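Local coordinates for anti-cleavage anti-greA transcription factor gfh1 (PDB 2F23), which inhibits the catalytic activities of RNA polymerase by partially occluding its substrate-binding site and keeping NTPs from binding, at residues K6-Q18 and V134-E148. Residues are numbered along the deposited sequence; the frame is centred on the assembly and turned at random.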
loop_
_atom_site.group_PDB
_atom_site.type_symbol
_atom_site.label_atom_id
_atom_site.label_comp_id
_atom_site.label_asym_id
_atom_site.label_seq_id
_atom_site.Cartn_x
_atom_site.Cartn_y
_atom_site.Cartn_z
ATOM N N LYS A 6 -6.040 1.740 -12.127
ATOM C CA LYS A 6 -5.224 2.685 -12.872
ATOM C C LYS A 6 -3.934 2.933 -12.108
ATOM O O LYS A 6 -3.954 3.111 -10.890
ATOM C CB LYS A 6 -5.970 4.011 -13.045
ATOM C CG LYS A 6 -7.215 3.923 -13.906
ATOM C CD LYS A 6 -7.944 5.255 -13.951
ATOM C CE LYS A 6 -8.902 5.428 -12.776
ATOM N NZ LYS A 6 -8.243 5.371 -11.443
ATOM N N LEU A 7 -2.813 2.918 -12.824
ATOM C CA LEU A 7 -1.506 3.164 -12.221
ATOM C C LEU A 7 -0.685 4.074 -13.116
ATOM O O LEU A 7 -0.822 4.039 -14.337
ATOM C CB LEU A 7 -0.726 1.856 -12.048
ATOM C CG LEU A 7 -1.121 0.898 -10.926
ATOM C CD1 LEU A 7 -0.326 -0.398 -11.053
ATOM C CD2 LEU A 7 -0.841 1.552 -9.584
ATOM N N THR A 8 0.154 4.904 -12.512
ATOM C CA THR A 8 1.042 5.742 -13.303
ATOM C C THR A 8 2.263 4.848 -13.499
ATOM O O THR A 8 2.359 3.780 -12.892
ATOM C CB THR A 8 1.496 6.998 -12.542
ATOM O OG1 THR A 8 2.044 6.608 -11.278
ATOM C CG2 THR A 8 0.334 7.957 -12.321
ATOM N N LYS A 9 3.198 5.272 -14.337
ATOM C CA LYS A 9 4.396 4.475 -14.542
ATOM C C LYS A 9 5.123 4.316 -13.211
ATOM O O LYS A 9 5.642 3.247 -12.904
ATOM C CB LYS A 9 5.304 5.141 -15.579
ATOM C CG LYS A 9 4.657 5.249 -16.953
ATOM C CD LYS A 9 5.591 5.846 -17.994
ATOM C CE LYS A 9 6.749 4.915 -18.313
ATOM N NZ LYS A 9 7.553 5.421 -19.461
ATOM N N ALA A 10 5.139 5.378 -12.410
ATOM C CA ALA A 10 5.802 5.338 -11.111
ATOM C C ALA A 10 5.088 4.382 -10.159
ATOM O O ALA A 10 5.729 3.624 -9.433
ATOM C CB ALA A 10 5.848 6.737 -10.505
ATOM N N GLY A 11 3.759 4.421 -10.165
ATOM C CA GLY A 11 2.993 3.549 -9.290
ATOM C C GLY A 11 3.227 2.089 -9.614
ATOM O O GLY A 11 3.370 1.255 -8.714
ATOM N N TYR A 12 3.249 1.778 -10.907
ATOM C CA TYR A 12 3.483 0.413 -11.360
ATOM C C TYR A 12 4.882 -0.016 -10.927
ATOM O O TYR A 12 5.070 -1.107 -10.392
ATOM C CB TYR A 12 3.369 0.333 -12.883
ATOM C CG TYR A 12 3.474 -1.075 -13.424
ATOM C CD1 TYR A 12 2.333 -1.837 -13.661
ATOM C CD2 TYR A 12 4.717 -1.645 -13.693
ATOM C CE1 TYR A 12 2.427 -3.140 -14.158
ATOM C CE2 TYR A 12 4.823 -2.940 -14.182
ATOM C CZ TYR A 12 3.678 -3.682 -14.414
ATOM O OH TYR A 12 3.790 -4.970 -14.894
ATOM N N GLU A 13 5.860 0.855 -11.165
ATOM C CA GLU A 13 7.246 0.577 -10.794
ATOM C C GLU A 13 7.373 0.251 -9.311
ATOM O O GLU A 13 8.022 -0.724 -8.929
ATOM C CB GLU A 13 8.142 1.781 -11.111
ATOM C CG GLU A 13 9.608 1.570 -10.708
ATOM C CD GLU A 13 10.490 2.759 -11.039
ATOM O OE1 GLU A 13 10.297 3.357 -12.119
ATOM O OE2 GLU A 13 11.383 3.086 -10.231
ATOM N N ARG A 14 6.760 1.073 -8.470
ATOM C CA ARG A 14 6.840 0.846 -7.036
ATOM C C ARG A 14 6.255 -0.502 -6.635
ATOM O O ARG A 14 6.877 -1.246 -5.883
ATOM C CB ARG A 14 6.126 1.959 -6.271
ATOM C CG ARG A 14 6.700 3.341 -6.518
ATOM C CD ARG A 14 6.123 4.377 -5.560
ATOM N NE ARG A 14 6.839 4.424 -4.286
ATOM C CZ ARG A 14 6.776 3.488 -3.345
ATOM N NH1 ARG A 14 6.024 2.411 -3.517
ATOM N NH2 ARG A 14 7.470 3.630 -2.224
ATOM N N LEU A 15 5.062 -0.812 -7.135
ATOM C CA LEU A 15 4.428 -2.077 -6.796
ATOM C C LEU A 15 5.189 -3.287 -7.325
ATOM O O LEU A 15 5.247 -4.318 -6.657
ATOM C CB LEU A 15 2.981 -2.094 -7.297
ATOM C CG LEU A 15 2.063 -1.100 -6.580
ATOM C CD1 LEU A 15 0.667 -1.194 -7.164
ATOM C CD2 LEU A 15 2.036 -1.401 -5.086
ATOM N N MET A 16 5.764 -3.177 -8.520
ATOM C CA MET A 16 6.521 -4.302 -9.070
ATOM C C MET A 16 7.766 -4.534 -8.229
ATOM O O MET A 16 8.145 -5.679 -7.970
ATOM C CB MET A 16 6.927 -4.050 -10.524
ATOM C CG MET A 16 7.724 -5.203 -11.153
ATOM S SD MET A 16 6.831 -6.800 -11.190
ATOM C CE MET A 16 5.430 -6.290 -12.121
ATOM N N GLN A 17 8.409 -3.448 -7.811
ATOM C CA GLN A 17 9.601 -3.565 -6.977
ATOM C C GLN A 17 9.197 -4.211 -5.659
ATOM O O GLN A 17 9.910 -5.063 -5.136
ATOM C CB GLN A 17 10.222 -2.189 -6.713
ATOM C CG GLN A 17 10.685 -1.480 -7.977
ATOM C CD GLN A 17 11.190 -0.074 -7.720
ATOM O OE1 GLN A 17 10.615 0.670 -6.927
ATOM N NE2 GLN A 17 12.262 0.305 -8.406
ATOM N N GLN A 18 8.048 -3.808 -5.126
ATOM C CA GLN A 18 7.574 -4.381 -3.874
ATOM C C GLN A 18 7.308 -5.870 -4.059
ATOM O O GLN A 18 7.611 -6.678 -3.176
ATOM C CB GLN A 18 6.299 -3.686 -3.406
ATOM C CG GLN A 18 5.828 -4.177 -2.046
ATOM C CD GLN A 18 4.556 -3.504 -1.586
ATOM O OE1 GLN A 18 4.122 -3.687 -0.449
ATOM N NE2 GLN A 18 3.946 -2.720 -2.468
ATOM N N VAL A 134 -3.640 10.564 -9.859
ATOM C CA VAL A 134 -4.334 9.285 -9.835
ATOM C C VAL A 134 -3.399 8.239 -10.428
ATOM O O VAL A 134 -2.790 8.459 -11.477
ATOM C CB VAL A 134 -5.633 9.355 -10.671
ATOM C CG1 VAL A 134 -6.238 7.972 -10.838
ATOM C CG2 VAL A 134 -6.630 10.282 -9.983
ATOM N N GLY A 135 -3.263 7.112 -9.742
ATOM C CA GLY A 135 -2.394 6.064 -10.244
ATOM C C GLY A 135 -1.088 5.981 -9.478
ATOM O O GLY A 135 -0.398 4.963 -9.544
ATOM N N ASP A 136 -0.731 7.046 -8.765
ATOM C CA ASP A 136 0.502 7.027 -7.984
ATOM C C ASP A 136 0.313 6.145 -6.754
ATOM O O ASP A 136 -0.802 5.989 -6.249
ATOM C CB ASP A 136 0.908 8.442 -7.534
ATOM C CG ASP A 136 1.571 9.246 -8.639
ATOM O OD1 ASP A 136 2.196 8.637 -9.533
ATOM O OD2 ASP A 136 1.490 10.491 -8.601
ATOM N N VAL A 137 1.415 5.573 -6.274
ATOM C CA VAL A 137 1.404 4.710 -5.099
ATOM C C VAL A 137 2.318 5.363 -4.066
ATOM O O VAL A 137 3.479 5.647 -4.343
ATOM C CB VAL A 137 1.895 3.301 -5.466
ATOM C CG1 VAL A 137 2.018 2.437 -4.220
ATOM C CG2 VAL A 137 0.913 2.671 -6.436
ATOM N N LEU A 138 1.770 5.599 -2.879
ATOM C CA LEU A 138 2.491 6.288 -1.819
ATOM C C LEU A 138 2.461 5.567 -0.484
ATOM O O LEU A 138 1.516 4.849 -0.178
ATOM C CB LEU A 138 1.872 7.673 -1.624
ATOM C CG LEU A 138 1.576 8.459 -2.906
ATOM C CD1 LEU A 138 0.542 9.549 -2.636
ATOM C CD2 LEU A 138 2.869 9.039 -3.442
ATOM N N SER A 139 3.515 5.760 0.302
ATOM C CA SER A 139 3.574 5.196 1.645
ATOM C C SER A 139 3.243 6.401 2.522
ATOM O O SER A 139 3.961 7.405 2.505
ATOM C CB SER A 139 4.974 4.664 1.956
ATOM O OG SER A 139 5.252 3.500 1.194
ATOM N N LEU A 140 2.153 6.314 3.277
ATOM C CA LEU A 140 1.723 7.434 4.104
ATOM C C LEU A 140 1.722 7.155 5.595
ATOM O O LEU A 140 1.403 6.051 6.035
ATOM C CB LEU A 140 0.322 7.882 3.679
ATOM C CG LEU A 140 0.154 8.249 2.202
ATOM C CD1 LEU A 140 -1.307 8.538 1.909
ATOM C CD2 LEU A 140 1.022 9.455 1.866
ATOM N N ASP A 141 2.076 8.181 6.361
ATOM C CA ASP A 141 2.119 8.102 7.813
ATOM C C ASP A 141 0.758 8.545 8.336
ATOM O O ASP A 141 0.522 9.733 8.565
ATOM C CB ASP A 141 3.219 9.019 8.352
ATOM C CG ASP A 141 4.599 8.633 7.844
ATOM O OD1 ASP A 141 5.061 7.519 8.169
ATOM O OD2 ASP A 141 5.222 9.439 7.123
ATOM N N THR A 142 -0.138 7.581 8.515
ATOM C CA THR A 142 -1.487 7.861 8.989
ATOM C C THR A 142 -1.566 7.720 10.503
ATOM O O THR A 142 -0.611 7.286 11.142
ATOM C CB THR A 142 -2.498 6.883 8.363
ATOM O OG1 THR A 142 -2.347 5.592 8.965
ATOM C CG2 THR A 142 -2.258 6.760 6.865
ATOM N N PRO A 143 -2.710 8.090 11.101
ATOM C CA PRO A 143 -2.840 7.969 12.557
ATOM C C PRO A 143 -2.828 6.510 13.012
ATOM O O PRO A 143 -2.688 6.219 14.201
ATOM C CB PRO A 143 -4.170 8.669 12.842
ATOM C CG PRO A 143 -4.945 8.460 11.572
ATOM C CD PRO A 143 -3.903 8.730 10.519
ATOM N N LYS A 144 -2.967 5.596 12.055
ATOM C CA LYS A 144 -2.966 4.168 12.354
ATOM C C LYS A 144 -1.601 3.569 12.029
ATOM O O LYS A 144 -1.398 2.364 12.155
ATOM C CB LYS A 144 -4.043 3.449 11.535
ATOM C CG LYS A 144 -5.416 4.097 11.584
ATOM C CD LYS A 144 -5.963 4.169 12.999
ATOM C CE LYS A 144 -7.338 4.820 13.021
ATOM N NZ LYS A 144 -7.885 4.913 14.403
ATOM N N GLY A 145 -0.672 4.418 11.601
ATOM C CA GLY A 145 0.657 3.942 11.265
ATOM C C GLY A 145 0.979 4.102 9.793
ATOM O O GLY A 145 0.224 4.728 9.050
ATOM N N LYS A 146 2.103 3.528 9.374
ATOM C CA LYS A 146 2.551 3.603 7.988
ATOM C C LYS A 146 1.781 2.615 7.117
ATOM O O LYS A 146 1.720 1.424 7.418
ATOM C CB LYS A 146 4.053 3.309 7.915
ATOM C CG LYS A 146 4.687 3.472 6.542
ATOM C CD LYS A 146 6.152 3.048 6.585
ATOM C CE LYS A 146 6.857 3.270 5.253
ATOM N NZ LYS A 146 6.974 4.716 4.917
ATOM N N ARG A 147 1.198 3.116 6.033
ATOM C CA ARG A 147 0.433 2.277 5.120
ATOM C C ARG A 147 0.676 2.715 3.682
ATOM O O ARG A 147 1.008 3.872 3.426
ATOM C CB ARG A 147 -1.061 2.386 5.431
ATOM C CG ARG A 147 -1.459 1.888 6.811
ATOM C CD ARG A 147 -2.077 0.495 6.780
ATOM N NE ARG A 147 -1.109 -0.589 6.607
ATOM C CZ ARG A 147 -0.578 -0.963 5.446
ATOM N NH1 ARG A 147 -0.908 -0.343 4.320
ATOM N NH2 ARG A 147 0.277 -1.977 5.408
ATOM N N GLU A 148 0.512 1.785 2.749
ATOM C CA GLU A 148 0.703 2.083 1.335
ATOM C C GLU A 148 -0.658 2.269 0.672
ATOM O O GLU A 148 -1.567 1.467 0.876
ATOM C CB GLU A 148 1.475 0.945 0.660
ATOM C CG GLU A 148 1.562 1.048 -0.853
ATOM C CD GLU A 148 2.498 0.016 -1.462
ATOM O OE1 GLU A 148 3.687 0.332 -1.676
ATOM O OE2 GLU A 148 2.044 -1.114 -1.718
#
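With chi1 at 53°, Thr8 holds OG1 between its backbone N and carbonyl carbon, where the hydroxyl can serve helix 9-18 and Asp136 together. OG1 donates to Asp136 OD1 at 2.7 Å, reaching it on the anti side and somewhat off the carboxylate plane, and accepts from Gly11 N as the N-cap of the helix. The other carboxylate oxygen of Asp136 is held by Arg133 N and His132 ND1, which fixes the rotation of the group. The Thr8 methyl CG2 packs against Val134 O, while Thr8 N donates to Gly135 O at 3.0 Å from above the carbonyl plane. A valine in place of Thr8 would probably leave Gly11 N without its cap and Asp136 OD1 without this donor, weakening the start of the helix and its tie to the loop.

Two glycines let the backbones come this close: a side chain on Gly11 would run into Gly135 O, and one on Gly135 into Thr8 N. Just beyond, Val137 points at the helix, its CG2 lying 3.6 Å from Gly11 CA and touching Leu7 CD2, its CG1 meeting Leu15 CD2.

At the far end Gln18 and Glu148, both extended, approach from opposite directions. Gln18 NE2 donates to the syn lone pair of Glu148 OE2 at 2.6 Å, with the amide and carboxylate planes 79° apart. Arg14 CD lies against Val137 O, and the bend at chi3 beyond it turns the guanidinium so that NH1 reaches a long salt bridge of 3.6 Å with Glu148 OE1.

Thus the base of the N-terminal coiled coil rests on the loop 134-136 and the start of edge strand 137-142 of the C-terminal FKBP-like sheet, with Glu148 of strand 145-155 reaching it from the next strand, the interdomain junction of the two-domain GreA/GreB fold.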